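Local coordinates for uncharacterized protein (Pseudomonas aeruginosa PAO1, PDB 4R1D) that probably protects the bacterium from its own type VI secretion lipase effector Tle4 by binding it as the cognate immunity protein Tli4, at residues Asn189-Asn201 and Lys214-Tyr227. Residues are numbered along the deposited sequence; the frame is centred on the assembly and turned at random.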
loop_
_atom_site.group_PDB
_atom_site.type_symbol
_atom_site.label_atom_id
_atom_site.label_comp_id
_atom_site.label_asym_id
_atom_site.label_seq_id
_atom_site.Cartn_x
_atom_site.Cartn_y
_atom_site.Cartn_z
ATOM N N ASN B 189 18.348 12.907 -3.521
ATOM C CA ASN B 189 18.331 13.859 -4.621
ATOM C C ASN B 189 17.730 15.177 -4.141
ATOM O O ASN B 189 17.199 15.243 -3.036
ATOM C CB ASN B 189 17.569 13.294 -5.834
ATOM C CG ASN B 189 16.153 12.852 -5.491
ATOM O OD1 ASN B 189 15.546 13.354 -4.555
ATOM N ND2 ASN B 189 15.627 11.904 -6.256
ATOM N N SER B 190 17.828 16.224 -4.954
ATOM C CA SER B 190 17.299 17.533 -4.552
ATOM C C SER B 190 15.936 17.824 -5.183
ATOM O O SER B 190 15.625 17.353 -6.269
ATOM C CB SER B 190 18.290 18.654 -4.876
ATOM O OG SER B 190 18.650 18.617 -6.243
ATOM N N LEU B 191 15.137 18.634 -4.505
ATOM C CA LEU B 191 13.757 18.854 -4.912
ATOM C C LEU B 191 13.562 19.332 -6.352
ATOM O O LEU B 191 12.784 18.753 -7.091
ATOM C CB LEU B 191 13.093 19.843 -3.963
ATOM C CG LEU B 191 11.717 20.307 -4.424
ATOM C CD1 LEU B 191 10.733 19.156 -4.380
ATOM C CD2 LEU B 191 11.265 21.436 -3.514
ATOM N N LEU B 192 14.237 20.400 -6.751
ATOM C CA LEU B 192 13.980 20.936 -8.084
ATOM C C LEU B 192 14.355 19.939 -9.169
ATOM O O LEU B 192 13.586 19.721 -10.114
ATOM C CB LEU B 192 14.702 22.262 -8.309
ATOM C CG LEU B 192 14.364 23.388 -7.334
ATOM C CD1 LEU B 192 14.846 24.725 -7.885
ATOM C CD2 LEU B 192 12.869 23.426 -7.045
ATOM N N GLU B 193 15.524 19.319 -9.024
ATOM C CA GLU B 193 15.970 18.331 -10.007
ATOM C C GLU B 193 15.032 17.130 -10.028
ATOM O O GLU B 193 14.816 16.528 -11.076
ATOM C CB GLU B 193 17.412 17.883 -9.729
ATOM C CG GLU B 193 17.561 16.891 -8.589
ATOM C CD GLU B 193 19.013 16.511 -8.327
ATOM O OE1 GLU B 193 19.250 15.605 -7.500
ATOM O OE2 GLU B 193 19.916 17.119 -8.945
ATOM N N ARG B 194 14.466 16.801 -8.867
ATOM C CA ARG B 194 13.610 15.629 -8.709
ATOM C C ARG B 194 12.281 15.753 -9.447
ATOM O O ARG B 194 11.863 14.824 -10.161
ATOM C CB ARG B 194 13.334 15.391 -7.219
ATOM C CG ARG B 194 12.341 14.289 -6.907
ATOM C CD ARG B 194 12.002 14.284 -5.401
ATOM N NE ARG B 194 13.198 14.498 -4.594
ATOM C CZ ARG B 194 13.245 15.284 -3.520
ATOM N NH1 ARG B 194 12.156 15.920 -3.116
ATOM N NH2 ARG B 194 14.385 15.433 -2.853
ATOM N N VAL B 195 11.617 16.891 -9.274
ATOM C CA VAL B 195 10.236 17.028 -9.743
ATOM C C VAL B 195 10.073 17.736 -11.070
ATOM O O VAL B 195 8.984 17.741 -11.625
ATOM C CB VAL B 195 9.352 17.808 -8.738
ATOM C CG1 VAL B 195 9.347 17.137 -7.402
ATOM C CG2 VAL B 195 9.817 19.254 -8.630
ATOM N N ASP B 196 11.135 18.354 -11.571
ATOM C CA ASP B 196 10.991 19.206 -12.745
ATOM C C ASP B 196 10.432 18.467 -13.960
ATOM O O ASP B 196 9.539 18.974 -14.641
ATOM C CB ASP B 196 12.291 19.906 -13.103
ATOM C CG ASP B 196 12.092 20.944 -14.180
ATOM O OD1 ASP B 196 11.455 21.980 -13.892
ATOM O OD2 ASP B 196 12.550 20.718 -15.315
ATOM N N GLY B 197 10.960 17.278 -14.234
ATOM C CA GLY B 197 10.451 16.472 -15.334
ATOM C C GLY B 197 8.944 16.319 -15.265
ATOM O O GLY B 197 8.230 16.601 -16.244
ATOM N N PHE B 198 8.451 15.886 -14.107
ATOM C CA PHE B 198 7.024 15.651 -13.942
ATOM C C PHE B 198 6.242 16.953 -14.103
ATOM O O PHE B 198 5.208 16.985 -14.773
ATOM C CB PHE B 198 6.705 15.005 -12.592
ATOM C CG PHE B 198 5.301 14.476 -12.500
ATOM C CD1 PHE B 198 4.326 15.168 -11.800
ATOM C CD2 PHE B 198 4.950 13.303 -13.147
ATOM C CE1 PHE B 198 3.034 14.687 -11.724
ATOM C CE2 PHE B 198 3.656 12.815 -13.080
ATOM C CZ PHE B 198 2.697 13.511 -12.361
ATOM N N VAL B 199 6.728 18.026 -13.481
ATOM C CA VAL B 199 6.061 19.314 -13.627
ATOM C C VAL B 199 6.010 19.770 -15.092
ATOM O O VAL B 199 4.962 20.192 -15.571
ATOM C CB VAL B 199 6.711 20.415 -12.759
ATOM C CG1 VAL B 199 6.041 21.750 -13.032
ATOM C CG2 VAL B 199 6.605 20.049 -11.279
ATOM N N GLN B 200 7.136 19.698 -15.801
ATOM C CA GLN B 200 7.139 20.086 -17.212
ATOM C C GLN B 200 6.129 19.241 -17.989
ATOM O O GLN B 200 5.474 19.724 -18.911
ATOM C CB GLN B 200 8.535 19.951 -17.828
ATOM C CG GLN B 200 9.578 20.873 -17.231
ATOM C CD GLN B 200 9.209 22.333 -17.359
ATOM O OE1 GLN B 200 8.517 22.732 -18.295
ATOM N NE2 GLN B 200 9.663 23.142 -16.409
ATOM N N ASN B 201 6.002 17.975 -17.604
ATOM C CA ASN B 201 5.011 17.094 -18.201
ATOM C C ASN B 201 3.598 17.617 -17.928
ATOM O O ASN B 201 2.755 17.670 -18.825
ATOM C CB ASN B 201 5.171 15.666 -17.665
ATOM C CG ASN B 201 4.381 14.649 -18.460
ATOM O OD1 ASN B 201 3.473 15.000 -19.215
ATOM N ND2 ASN B 201 4.725 13.373 -18.293
ATOM N N LYS B 214 9.536 29.137 -8.935
ATOM C CA LYS B 214 10.534 28.076 -8.878
ATOM C C LYS B 214 11.897 28.682 -8.598
ATOM O O LYS B 214 12.375 29.516 -9.365
ATOM C CB LYS B 214 10.578 27.285 -10.190
ATOM C CG LYS B 214 11.778 26.341 -10.286
ATOM C CD LYS B 214 11.822 25.593 -11.612
ATOM C CE LYS B 214 13.011 24.644 -11.650
ATOM N NZ LYS B 214 13.246 24.074 -13.005
ATOM N N GLY B 215 12.525 28.269 -7.504
ATOM C CA GLY B 215 13.865 28.740 -7.212
ATOM C C GLY B 215 14.222 28.632 -5.751
ATOM O O GLY B 215 13.625 27.853 -5.018
ATOM N N LYS B 216 15.200 29.428 -5.327
ATOM C CA LYS B 216 15.657 29.392 -3.945
ATOM C C LYS B 216 14.688 30.105 -3.012
ATOM O O LYS B 216 14.053 31.092 -3.389
ATOM C CB LYS B 216 17.049 30.012 -3.827
ATOM C CG LYS B 216 18.058 29.389 -4.766
ATOM C CD LYS B 216 19.471 29.799 -4.414
ATOM C CE LYS B 216 20.485 29.080 -5.291
ATOM N NZ LYS B 216 21.878 29.520 -4.977
ATOM N N HIS B 217 14.577 29.583 -1.794
ATOM C CA HIS B 217 13.770 30.201 -0.745
ATOM C C HIS B 217 14.441 29.912 0.582
ATOM O O HIS B 217 13.971 29.104 1.374
ATOM C CB HIS B 217 12.328 29.682 -0.753
ATOM C CG HIS B 217 11.425 30.411 0.195
ATOM N ND1 HIS B 217 10.059 30.482 0.020
ATOM C CD2 HIS B 217 11.694 31.100 1.329
ATOM C CE1 HIS B 217 9.526 31.184 1.006
ATOM N NE2 HIS B 217 10.499 31.576 1.812
ATOM N N PRO B 218 15.582 30.562 0.815
ATOM C CA PRO B 218 16.269 30.420 2.092
ATOM C C PRO B 218 15.386 30.998 3.184
ATOM O O PRO B 218 14.613 31.918 2.910
ATOM C CB PRO B 218 17.526 31.280 1.910
ATOM C CG PRO B 218 17.148 32.290 0.871
ATOM C CD PRO B 218 16.199 31.584 -0.054
ATOM N N VAL B 219 15.469 30.418 4.376
ATOM C CA VAL B 219 14.780 30.916 5.563
ATOM C C VAL B 219 15.857 30.950 6.625
ATOM O O VAL B 219 16.258 29.910 7.178
ATOM C CB VAL B 219 13.632 29.986 6.014
ATOM C CG1 VAL B 219 12.983 30.519 7.294
ATOM C CG2 VAL B 219 12.607 29.842 4.908
ATOM N N GLY B 220 16.363 32.148 6.890
ATOM C CA GLY B 220 17.531 32.267 7.741
ATOM C C GLY B 220 18.642 31.426 7.150
ATOM O O GLY B 220 18.894 31.482 5.949
ATOM N N SER B 221 19.300 30.623 7.976
ATOM C CA SER B 221 20.422 29.849 7.475
ATOM C C SER B 221 20.001 28.503 6.864
ATOM O O SER B 221 20.855 27.688 6.541
ATOM C CB SER B 221 21.457 29.637 8.569
ATOM O OG SER B 221 20.895 28.944 9.658
ATOM N N LEU B 222 18.693 28.295 6.696
ATOM C CA LEU B 222 18.186 27.078 6.046
ATOM C C LEU B 222 18.148 27.281 4.533
ATOM O O LEU B 222 17.364 28.085 4.027
ATOM C CB LEU B 222 16.777 26.735 6.543
ATOM C CG LEU B 222 16.575 26.504 8.041
ATOM C CD1 LEU B 222 15.091 26.340 8.369
ATOM C CD2 LEU B 222 17.368 25.291 8.519
ATOM N N PRO B 223 18.999 26.553 3.806
ATOM C CA PRO B 223 19.111 26.708 2.351
ATOM C C PRO B 223 17.976 26.021 1.594
ATOM O O PRO B 223 18.236 25.103 0.832
ATOM C CB PRO B 223 20.450 26.032 2.037
ATOM C CG PRO B 223 20.627 25.034 3.105
ATOM C CD PRO B 223 19.991 25.610 4.345
ATOM N N GLY B 224 16.743 26.480 1.786
ATOM C CA GLY B 224 15.608 25.847 1.130
ATOM C C GLY B 224 15.444 26.224 -0.333
ATOM O O GLY B 224 15.869 27.294 -0.760
ATOM N N GLU B 225 14.834 25.329 -1.108
ATOM C CA GLU B 225 14.446 25.636 -2.477
ATOM C C GLU B 225 12.981 25.261 -2.632
ATOM O O GLU B 225 12.493 24.392 -1.920
ATOM C CB GLU B 225 15.328 24.883 -3.473
ATOM C CG GLU B 225 16.804 25.273 -3.336
ATOM C CD GLU B 225 17.671 24.815 -4.502
ATOM O OE1 GLU B 225 17.346 23.785 -5.130
ATOM O OE2 GLU B 225 18.684 25.496 -4.782
ATOM N N GLU B 226 12.277 25.923 -3.537
ATOM C CA GLU B 226 10.840 25.701 -3.649
ATOM C C GLU B 226 10.374 25.609 -5.089
ATOM O O GLU B 226 11.019 26.110 -6.002
ATOM C CB GLU B 226 10.072 26.815 -2.933
ATOM C CG GLU B 226 10.107 28.129 -3.671
ATOM C CD GLU B 226 9.468 29.262 -2.887
ATOM O OE1 GLU B 226 8.809 28.995 -1.854
ATOM O OE2 GLU B 226 9.639 30.421 -3.310
ATOM N N TYR B 227 9.218 24.985 -5.266
ATOM C CA TYR B 227 8.615 24.819 -6.563
ATOM C C TYR B 227 7.130 24.919 -6.281
ATOM O O TYR B 227 6.596 24.147 -5.489
ATOM C CB TYR B 227 8.974 23.429 -7.117
ATOM C CG TYR B 227 9.039 23.347 -8.625
ATOM C CD1 TYR B 227 8.105 23.993 -9.419
ATOM C CD2 TYR B 227 10.045 22.626 -9.251
ATOM C CE1 TYR B 227 8.165 23.916 -10.806
ATOM C CE2 TYR B 227 10.115 22.543 -10.637
ATOM C CZ TYR B 227 9.169 23.191 -11.406
ATOM O OH TYR B 227 9.226 23.123 -12.782
HETATM O O HOH W 1 16.046 21.766 -4.860
#
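Tyr227 turns its ring anti to the backbone N (chi1 -151°) and Asp196 does the same with its carboxylate, which brings phenol and acid together where helix 191-205 packs on the antiparallel strands of the Tli4 C-terminal domain. The pair is a worked example of how a helix packed on an antiparallel sheet face buries an aromatic ring yet satisfies its hydroxyl. Tyr227 OH donates to Asp196 OD1 over 2.7 Å, reaching the oxygen on its anti side, 24° out of the carboxylate plane. Lys214, on the neighbouring strand 209-214, runs fully extended to the same oxygen and closes a salt bridge of 2.9 Å between its NZ and Asp196 OD1. The two donors approach OD1 from opposite faces of the carboxylate plane, and the lysine charge probably favours the ionised acid. Gln200 NE2 adds a weak third bond to it.

The ring itself is flanked on both faces. Lys214 CD stands over one and Val199 CG2 over the other, each offset toward the rim, the latter a CH-pi contact 4.3 Å from the Tyr227 centroid. Val195 CG2 meets Tyr227 CD2 obliquely at 3.4 Å, and Leu192 CD2 joins it at the same ring carbon, so three helix residues spaced about one turn apart follow the aromatic group. The axis of helix segment 191-201 runs nearly parallel to strand 225-227, 12° between them. Val195 also packs against Ala95 of the Tle4 chain, which places this layer directly behind the effector interface.

At the start of the helix, a water accepts from Leu192 N at 3.0 Å; its approach to Glu225 OE1 is implausibly short, so a water bridge there is doubtful. Leu192 makes a firmer link through its side chain, with CD2 lying 3.7 Å from Tyr227 CD2.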